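Local coordinates for uncharacterized protein (Aeromonas hydrophila J-1, PDB 6R1J) that forms the AhlC component of AHL, a tripartite alpha-pore-forming toxin, and so probably takes part in pore assembly, at residues R61-Q65 against L87-E91; N117-Q121 against F200-T205; D231-R237 against F250-A254. The protein carries 3 engineered substitutions. All blocks are in the same frame, centred on the assembly; numbering follows the deposited sequence.

Contact 1. Residues R61-Q65 against L87-E91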
loop_
_atom_site.group_PDB
_atom_site.type_symbol
_atom_site.label_atom_id
_atom_site.label_comp_id
_atom_site.label_asym_id
_atom_site.label_seq_id
_atom_site.Cartn_x
_atom_site.Cartn_y
_atom_site.Cartn_z
ATOM N N ARG A 61 15.553 13.287 -42.111
ATOM C CA ARG A 61 15.509 14.046 -43.382
ATOM C C ARG A 61 15.683 15.546 -43.099
ATOM O O ARG A 61 16.519 16.202 -43.795
ATOM C CB ARG A 61 14.240 13.677 -44.134
ATOM C CG ARG A 61 13.822 14.674 -45.203
ATOM C CD ARG A 61 12.570 14.215 -45.926
ATOM N NE ARG A 61 12.095 15.292 -46.780
ATOM C CZ ARG A 61 12.411 15.453 -48.057
ATOM N NH1 ARG A 61 11.946 16.498 -48.725
ATOM N NH2 ARG A 61 13.167 14.564 -48.673
ATOM N N LEU A 62 14.977 16.108 -42.115
ATOM C CA LEU A 62 15.065 17.560 -41.858
ATOM C C LEU A 62 16.443 17.928 -41.277
ATOM O O LEU A 62 16.917 19.026 -41.578
ATOM C CB LEU A 62 13.919 18.027 -40.955
ATOM C CG LEU A 62 13.896 19.527 -40.678
ATOM C CD1 LEU A 62 13.844 20.340 -41.955
ATOM C CD2 LEU A 62 12.729 19.883 -39.780
ATOM N N GLU A 63 17.044 17.078 -40.439
ATOM C CA GLU A 63 18.399 17.342 -39.887
ATOM C C GLU A 63 19.388 17.603 -41.041
ATOM O O GLU A 63 20.111 18.643 -40.988
ATOM C CB GLU A 63 18.903 16.176 -39.047
ATOM C CG GLU A 63 20.307 16.408 -38.531
ATOM C CD GLU A 63 20.911 15.248 -37.740
ATOM O OE1 GLU A 63 21.727 15.525 -36.887
ATOM O OE2 GLU A 63 20.482 14.110 -37.930
ATOM N N LEU A 64 19.379 16.758 -42.065
ATOM C CA LEU A 64 20.316 16.926 -43.222
ATOM C C LEU A 64 19.930 18.179 -44.047
ATOM O O LEU A 64 20.799 18.985 -44.407
ATOM C CB LEU A 64 20.282 15.626 -44.024
ATOM C CG LEU A 64 21.195 15.551 -45.247
ATOM C CD1 LEU A 64 22.627 15.913 -44.882
ATOM C CD2 LEU A 64 21.122 14.156 -45.852
ATOM N N GLN A 65 18.639 18.427 -44.250
ATOM C CA GLN A 65 18.166 19.633 -44.966
ATOM C C GLN A 65 18.672 20.876 -44.245
ATOM O O GLN A 65 19.176 21.778 -44.926
ATOM C CB GLN A 65 16.650 19.645 -45.093
ATOM C CG GLN A 65 16.075 18.628 -46.062
ATOM C CD GLN A 65 14.564 18.576 -45.963
ATOM O OE1 GLN A 65 13.979 18.841 -44.908
ATOM N NE2 GLN A 65 13.918 18.177 -47.050
ATOM N N LEU A 87 8.323 24.036 -48.180
ATOM C CA LEU A 87 8.484 22.566 -48.246
ATOM C C LEU A 87 8.508 21.958 -46.813
ATOM O O LEU A 87 7.845 20.915 -46.576
ATOM C CB LEU A 87 9.774 22.265 -48.999
ATOM C CG LEU A 87 10.139 20.788 -49.051
ATOM C CD1 LEU A 87 9.174 20.046 -49.965
ATOM C CD2 LEU A 87 11.587 20.600 -49.477
ATOM N N VAL A 88 9.246 22.571 -45.889
ATOM C CA VAL A 88 9.388 22.061 -44.486
ATOM C C VAL A 88 8.013 22.184 -43.792
ATOM O O VAL A 88 7.584 21.184 -43.198
ATOM C CB VAL A 88 10.494 22.797 -43.703
ATOM C CG1 VAL A 88 10.497 22.416 -42.223
ATOM C CG2 VAL A 88 11.880 22.562 -44.301
ATOM N N GLN A 89 7.328 23.336 -43.913
ATOM C CA GLN A 89 5.969 23.543 -43.305
ATOM C C GLN A 89 5.014 22.444 -43.796
ATOM O O GLN A 89 4.247 21.910 -42.964
ATOM C CB GLN A 89 5.440 24.950 -43.571
ATOM C CG GLN A 89 6.062 25.996 -42.656
ATOM C CD GLN A 89 5.584 27.405 -42.928
ATOM O OE1 GLN A 89 4.927 27.685 -43.937
ATOM N NE2 GLN A 89 5.949 28.325 -42.046
ATOM N N GLN A 90 5.112 22.046 -45.071
ATOM C CA GLN A 90 4.263 20.996 -45.700
ATOM C C GLN A 90 4.620 19.620 -45.154
ATOM O O GLN A 90 3.746 18.717 -45.118
ATOM C CB GLN A 90 4.460 20.996 -47.214
ATOM C CG GLN A 90 3.913 22.249 -47.884
ATOM C CD GLN A 90 4.275 22.324 -49.351
ATOM O OE1 GLN A 90 4.763 21.356 -49.940
ATOM N NE2 GLN A 90 4.041 23.487 -49.943
ATOM N N GLU A 91 5.884 19.434 -44.783
ATOM C CA GLU A 91 6.350 18.133 -44.277
ATOM C C GLU A 91 6.094 18.033 -42.769
ATOM O O GLU A 91 5.990 16.905 -42.290
ATOM C CB GLU A 91 7.791 17.892 -44.723
ATOM C CG GLU A 91 7.863 17.472 -46.172
ATOM C CD GLU A 91 9.272 17.353 -46.726
ATOM O OE1 GLU A 91 10.239 17.482 -45.942
ATOM O OE2 GLU A 91 9.396 17.149 -47.951
HETATM O O HOH W 1 11.318 18.319 -43.735
#
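At chi1 161° R61 places CG opposite its backbone nitrogen, and the extended chain carries the guanidinium across to E91. E91 swings CG anti to its carbonyl carbon (chi1 -77°) and also extends to meet it. The two groups join antiparallel neighbours in an all-helical bundle, helix 28-70 and helix 78-157. The segment axes are 12.1 Å apart, so long side chains span the gap. The salt bridge is side-on and uses two nitrogens. R61 NE gives E91 OE1 a nearly straight bond of 3.0 Å, with OE1 in the guanidinium plane. NE itself comes from above the carboxylate plane, and the two planes are 61° apart. R61 NH1 reaches the syn lone pair of E91 OE2 at 2.7 Å, with a more bent bond. Behind the charged pair, L62 CD1 packs on V88 CG2 at 3.8 Å. This apolar pair is buried, whereas R61 is exposed. L228 and I232 of helix 163-236 cover the buried side, as does V258 of helix 244-264. A water sits 3.0 Å from Q65 OE1 and 2.6 Å from E91 OE1. It can donate to both, although other acceptors nearby compete for its protons.

Contact 2. Residues N117-Q121 against F200-T205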
loop_
_atom_site.group_PDB
_atom_site.type_symbol
_atom_site.label_atom_id
_atom_site.label_comp_id
_atom_site.label_asym_id
_atom_site.label_seq_id
_atom_site.Cartn_x
_atom_site.Cartn_y
_atom_site.Cartn_z
ATOM N N ASN A 117 -11.186 3.040 -12.563
ATOM C CA ASN A 117 -10.431 2.806 -11.304
ATOM C C ASN A 117 -11.153 3.451 -10.117
ATOM O O ASN A 117 -11.296 2.773 -9.096
ATOM C CB ASN A 117 -9.012 3.355 -11.370
ATOM C CG ASN A 117 -8.075 2.385 -12.057
ATOM O OD1 ASN A 117 -8.453 1.243 -12.333
ATOM N ND2 ASN A 117 -6.823 2.781 -12.231
ATOM N N ILE A 118 -11.505 4.717 -10.240
ATOM C CA ILE A 118 -12.268 5.438 -9.186
ATOM C C ILE A 118 -13.552 4.648 -8.870
ATOM O O ILE A 118 -13.820 4.407 -7.680
ATOM C CB ILE A 118 -12.499 6.883 -9.643
ATOM C CG1 ILE A 118 -11.158 7.610 -9.731
ATOM C CG2 ILE A 118 -13.459 7.608 -8.719
ATOM C CD1 ILE A 118 -11.233 8.944 -10.391
ATOM N N ALA A 119 -14.315 4.217 -9.885
ATOM C CA ALA A 119 -15.568 3.429 -9.707
ATOM C C ALA A 119 -15.231 2.139 -8.947
ATOM O O ALA A 119 -15.951 1.787 -8.016
ATOM C CB ALA A 119 -16.246 3.151 -11.042
ATOM N N LEU A 120 -14.143 1.438 -9.288
ATOM C CA LEU A 120 -13.762 0.211 -8.544
ATOM C C LEU A 120 -13.413 0.526 -7.078
ATOM O O LEU A 120 -13.784 -0.298 -6.218
ATOM C CB LEU A 120 -12.584 -0.482 -9.225
ATOM C CG LEU A 120 -12.949 -1.280 -10.465
ATOM C CD1 LEU A 120 -11.680 -1.843 -11.102
ATOM C CD2 LEU A 120 -13.952 -2.378 -10.125
ATOM N N GLN A 121 -12.749 1.656 -6.839
ATOM C CA GLN A 121 -12.384 2.119 -5.475
ATOM C C GLN A 121 -13.650 2.351 -4.638
ATOM O O GLN A 121 -13.666 1.903 -3.508
ATOM C CB GLN A 121 -11.522 3.356 -5.583
ATOM C CG GLN A 121 -10.110 3.014 -6.038
ATOM C CD GLN A 121 -9.289 4.270 -6.025
ATOM O OE1 GLN A 121 -8.979 4.853 -7.063
ATOM N NE2 GLN A 121 -9.058 4.760 -4.818
ATOM N N PHE A 200 -6.123 -6.444 -8.514
ATOM C CA PHE A 200 -6.489 -5.956 -9.865
ATOM C C PHE A 200 -6.220 -4.456 -9.994
ATOM O O PHE A 200 -5.656 -3.985 -10.985
ATOM C CB PHE A 200 -7.967 -6.270 -10.134
ATOM C CG PHE A 200 -8.401 -5.810 -11.483
ATOM C CD1 PHE A 200 -8.223 -6.619 -12.599
ATOM C CD2 PHE A 200 -9.063 -4.599 -11.638
ATOM C CE1 PHE A 200 -8.661 -6.190 -13.849
ATOM C CE2 PHE A 200 -9.500 -4.185 -12.891
ATOM C CZ PHE A 200 -9.302 -4.980 -13.995
ATOM N N LEU A 201 -6.679 -3.669 -9.028
ATOM C CA LEU A 201 -6.441 -2.208 -9.049
ATOM C C LEU A 201 -4.928 -1.878 -9.025
ATOM O O LEU A 201 -4.551 -0.928 -9.674
ATOM C CB LEU A 201 -7.156 -1.574 -7.855
ATOM C CG LEU A 201 -8.631 -1.263 -8.098
ATOM C CD1 LEU A 201 -9.347 -0.951 -6.797
ATOM C CD2 LEU A 201 -8.754 -0.103 -9.079
ATOM N N GLY A 202 -4.123 -2.631 -8.300
ATOM C CA GLY A 202 -2.643 -2.491 -8.332
ATOM C C GLY A 202 -2.121 -2.642 -9.759
ATOM O O GLY A 202 -1.321 -1.812 -10.205
ATOM N N GLN A 203 -2.655 -3.586 -10.524
ATOM C CA GLN A 203 -2.197 -3.807 -11.910
ATOM C C GLN A 203 -2.741 -2.716 -12.808
ATOM O O GLN A 203 -1.981 -2.243 -13.663
ATOM C CB GLN A 203 -2.587 -5.197 -12.397
ATOM C CG GLN A 203 -1.853 -6.276 -11.655
ATOM C CD GLN A 203 -0.370 -6.101 -11.858
ATOM O OE1 GLN A 203 0.112 -6.115 -12.988
ATOM N NE2 GLN A 203 0.334 -5.927 -10.755
ATOM N N THR A 204 -3.995 -2.271 -12.622
ATOM C CA THR A 204 -4.538 -1.222 -13.491
ATOM C C THR A 204 -3.873 0.109 -13.144
ATOM O O THR A 204 -3.687 0.904 -14.054
ATOM C CB THR A 204 -6.075 -1.150 -13.512
ATOM O OG1 THR A 204 -6.578 -0.725 -12.275
ATOM C CG2 THR A 204 -6.712 -2.491 -13.760
ATOM N N THR A 205 -3.494 0.338 -11.894
ATOM C CA THR A 205 -2.798 1.604 -11.534
ATOM C C THR A 205 -1.418 1.592 -12.223
ATOM O O THR A 205 -0.990 2.629 -12.718
ATOM C CB THR A 205 -2.660 1.770 -10.012
ATOM O OG1 THR A 205 -3.985 1.789 -9.479
ATOM C CG2 THR A 205 -1.920 3.038 -9.625
#
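L201 CD2 touches both N117 and L120, and the contact is tightest here. L201 CD2 comes within 3.5 Å of N117 OD1 and 3.9 Å of L120 CB. The segments belong to helix 78-157 and helix 163-236, two long antiparallel arms of the helical bundle. Their axes pass 10.9 Å apart. L120 CD1 meets F200 at the ring edge, 3.7 Å from CE2 and near the ring plane. T204 CG2 lies above one face of the F200 ring, offset toward its rim. T204 offers its methyl to the phenyl and its hydroxyl to the other helix. Its chi1 of 68° puts OG1 between the backbone N and the carbonyl carbon, facing N117. T204 OG1 then donates to N117 OD1 at 2.7 Å. The donor is tilted 28° from the carbonyl plane. I33 of helix 28-70 packs against both N117 and T204, and I20 of helix 5-21 covers F200 and T204.

The other side is looser. Q121 CG approaches L201 CD1 only to 4.1 Å. T205 is exposed, and its OG1 stays 4.1 Å from N117 ND2, too far for a bond. T205 OG1 instead donates to L201 O of its own helix at 2.8 Å. T205 N reaches that oxygen from the opposite face of its plane, so two donors hold it. On this side Q121 also packs on V125 of a neighbouring subunit.

The two threonines thus spend their hydroxyls differently, one across the helices and one within its own. The single cross-helix bond gives buried N117 OD1 a polar partner among apolar side chains, and probably limits rotation of the amide.

Contact 3. Residues D231-R237 against F250-A254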
loop_
_atom_site.group_PDB
_atom_site.type_symbol
_atom_site.label_atom_id
_atom_site.label_comp_id
_atom_site.label_asym_id
_atom_site.label_seq_id
_atom_site.Cartn_x
_atom_site.Cartn_y
_atom_site.Cartn_z
ATOM N N ASP A 231 10.371 28.185 -35.059
ATOM C CA ASP A 231 11.701 28.536 -35.617
ATOM C C ASP A 231 11.579 28.666 -37.141
ATOM O O ASP A 231 12.006 29.691 -37.681
ATOM C CB ASP A 231 12.739 27.496 -35.187
ATOM C CG ASP A 231 13.114 27.607 -33.724
ATOM O OD1 ASP A 231 13.061 28.734 -33.210
ATOM O OD2 ASP A 231 13.545 26.582 -33.133
ATOM N N ILE A 232 11.002 27.685 -37.817
ATOM C CA ILE A 232 10.945 27.612 -39.293
ATOM C C ILE A 232 10.137 28.789 -39.843
ATOM O O ILE A 232 10.563 29.342 -40.880
ATOM C CB ILE A 232 10.412 26.245 -39.752
ATOM C CG1 ILE A 232 11.409 25.125 -39.471
ATOM C CG2 ILE A 232 10.025 26.261 -41.216
ATOM C CD1 ILE A 232 12.703 25.253 -40.262
ATOM N N ALA A 233 9.055 29.179 -39.167
ATOM C CA ALA A 233 8.195 30.302 -39.615
ATOM C C ALA A 233 8.937 31.628 -39.404
ATOM O O ALA A 233 8.637 32.562 -40.116
ATOM C CB ALA A 233 6.857 30.259 -38.914
ATOM N N ASN A 234 9.895 31.703 -38.481
ATOM C CA ASN A 234 10.701 32.934 -38.253
ATOM C C ASN A 234 11.736 33.146 -39.372
ATOM O O ASN A 234 12.421 34.171 -39.338
ATOM C CB ASN A 234 11.299 32.957 -36.858
ATOM C CG ASN A 234 10.231 33.320 -35.854
ATOM O OD1 ASN A 234 9.362 34.135 -36.154
ATOM N ND2 ASN A 234 10.273 32.707 -34.689
ATOM N N VAL A 235 11.833 32.222 -40.322
ATOM C CA VAL A 235 12.632 32.384 -41.569
ATOM C C VAL A 235 11.703 32.997 -42.636
ATOM O O VAL A 235 12.169 33.845 -43.418
ATOM C CB VAL A 235 13.209 31.024 -42.004
ATOM C CG1 VAL A 235 14.057 31.134 -43.267
ATOM C CG2 VAL A 235 13.994 30.368 -40.875
ATOM N N ALA A 236 10.430 32.570 -42.645
ATOM C CA ALA A 236 9.346 32.984 -43.579
ATOM C C ALA A 236 8.949 34.456 -43.366
ATOM O O ALA A 236 8.403 35.065 -44.306
ATOM C CB ALA A 236 8.136 32.090 -43.392
ATOM N N ARG A 237 9.166 34.981 -42.157
ATOM C CA ARG A 237 8.823 36.366 -41.746
ATOM C C ARG A 237 9.695 37.369 -42.515
ATOM O O ARG A 237 9.234 38.518 -42.690
ATOM C CB ARG A 237 8.989 36.462 -40.232
ATOM C CG ARG A 237 8.530 37.773 -39.622
ATOM C CD ARG A 237 8.847 37.735 -38.144
ATOM N NE ARG A 237 10.290 37.703 -37.914
ATOM C CZ ARG A 237 10.869 37.578 -36.724
ATOM N NH1 ARG A 237 10.128 37.458 -35.634
ATOM N NH2 ARG A 237 12.188 37.574 -36.630
ATOM N N PHE A 250 17.612 31.094 -37.054
ATOM C CA PHE A 250 16.392 30.261 -36.963
ATOM C C PHE A 250 16.679 28.859 -37.496
ATOM O O PHE A 250 16.101 27.904 -36.958
ATOM C CB PHE A 250 15.208 31.001 -37.587
ATOM C CG PHE A 250 14.820 32.195 -36.739
ATOM C CD1 PHE A 250 14.337 32.003 -35.451
ATOM C CD2 PHE A 250 14.941 33.492 -37.204
ATOM C CE1 PHE A 250 14.003 33.079 -34.638
ATOM C CE2 PHE A 250 14.619 34.568 -36.385
ATOM C CZ PHE A 250 14.159 34.360 -35.103
ATOM N N PHE A 251 17.564 28.706 -38.484
ATOM C CA PHE A 251 17.912 27.346 -38.931
ATOM C C PHE A 251 18.636 26.652 -37.776
ATOM O O PHE A 251 18.366 25.481 -37.590
ATOM C CB PHE A 251 18.714 27.330 -40.233
ATOM C CG PHE A 251 17.916 27.639 -41.477
ATOM C CD1 PHE A 251 16.610 27.197 -41.627
ATOM C CD2 PHE A 251 18.497 28.336 -42.531
ATOM C CE1 PHE A 251 15.909 27.445 -42.797
ATOM C CE2 PHE A 251 17.786 28.583 -43.696
ATOM C CZ PHE A 251 16.508 28.114 -43.834
ATOM N N THR A 252 19.543 27.340 -37.091
ATOM C CA THR A 252 20.356 26.764 -35.997
ATOM C C THR A 252 19.403 26.352 -34.852
ATOM O O THR A 252 19.551 25.212 -34.328
ATOM C CB THR A 252 21.469 27.727 -35.586
ATOM O OG1 THR A 252 22.283 27.982 -36.740
ATOM C CG2 THR A 252 22.312 27.171 -34.462
ATOM N N ALA A 253 18.440 27.223 -34.487
ATOM C CA ALA A 253 17.414 26.939 -33.459
ATOM C C ALA A 253 16.596 25.742 -33.909
ATOM O O ALA A 253 16.415 24.804 -33.076
ATOM C CB ALA A 253 16.538 28.167 -33.192
ATOM N N ALA A 254 16.116 25.720 -35.161
ATOM C CA ALA A 254 15.319 24.589 -35.684
ATOM C C ALA A 254 16.129 23.287 -35.570
ATOM O O ALA A 254 15.558 22.204 -35.256
ATOM C CB ALA A 254 14.952 24.802 -37.096
#
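D231 OD2 lies against the backbone of 250-254, 3.3 Å from A253 C, and forms a salt bridge with K152 NZ of a neighbouring subunit. D231 OD2 also lies 3.4 Å from A253 CB. A254 N is close, but its angle to OD2 is poor. That N-H instead serves F250 O, one helical turn back. K152 therefore supplies a positive partner for a buried carboxylate, which would favour its charged form.

The main apolar element is F250. N234 CB stands 3.3 Å from the F250 ring centroid and only 6° off the normal. This is a CH-pi contact over the centre of one face. The F250 side chain leaves its backbone toward 231-237, and chi1 of -69° then sets the ring beneath N234 CB. N234 O approaches the ring at F250 CD2, 3.4 Å away. This buried oxygen has no hydrogen-bond partner in the model.

The segments form the close antiparallel packing of helix 163-236 and helix 244-264, at one end of the elongated bundle. Their axes are just 8.4 Å apart, consistent with the small side chains of A253 and A254 at the interface. V235 CG2 touches F250 CB at 3.6 Å, and V235 CG1 lies near F251 CZ. The F251 ring also meets F84 of helix 78-157 with steeply inclined planes. I232 CD1 reaches back to A254 CB at 3.9 Å.

At the outer end R237 is exposed and poorly ordered. Its guanidinium stands nearly perpendicular to the F250 ring, and R237 NH2 comes within 3.9 Å of F250 CE2. N234 OD1 lies above the R237 guanidinium, offset toward its rim, though the poor order makes this tentative.

Contacts 1 and 3 are neighbours at one end of the elongated chain. Their centres are about 12 Å apart, and they touch directly: V88 CG1 is 4.0 Å from I232 CG1, and Q89 NE2 is 3.8 Å from A233 CB. Together they join helices 28-70, 78-157, 163-236 and 244-264. Contact 2 lies nearer the chain centre. Its centre is about 44 Å from that of contact 1 and about 46 Å from that of contact 3. It shares helix 78-157 with the former and helix 163-236 with the latter. T224 and D264 bind sodium and belong to none of the contacts. The side chains of L62, F200 and D231 each lie about 12 Å from a bound sodium ion.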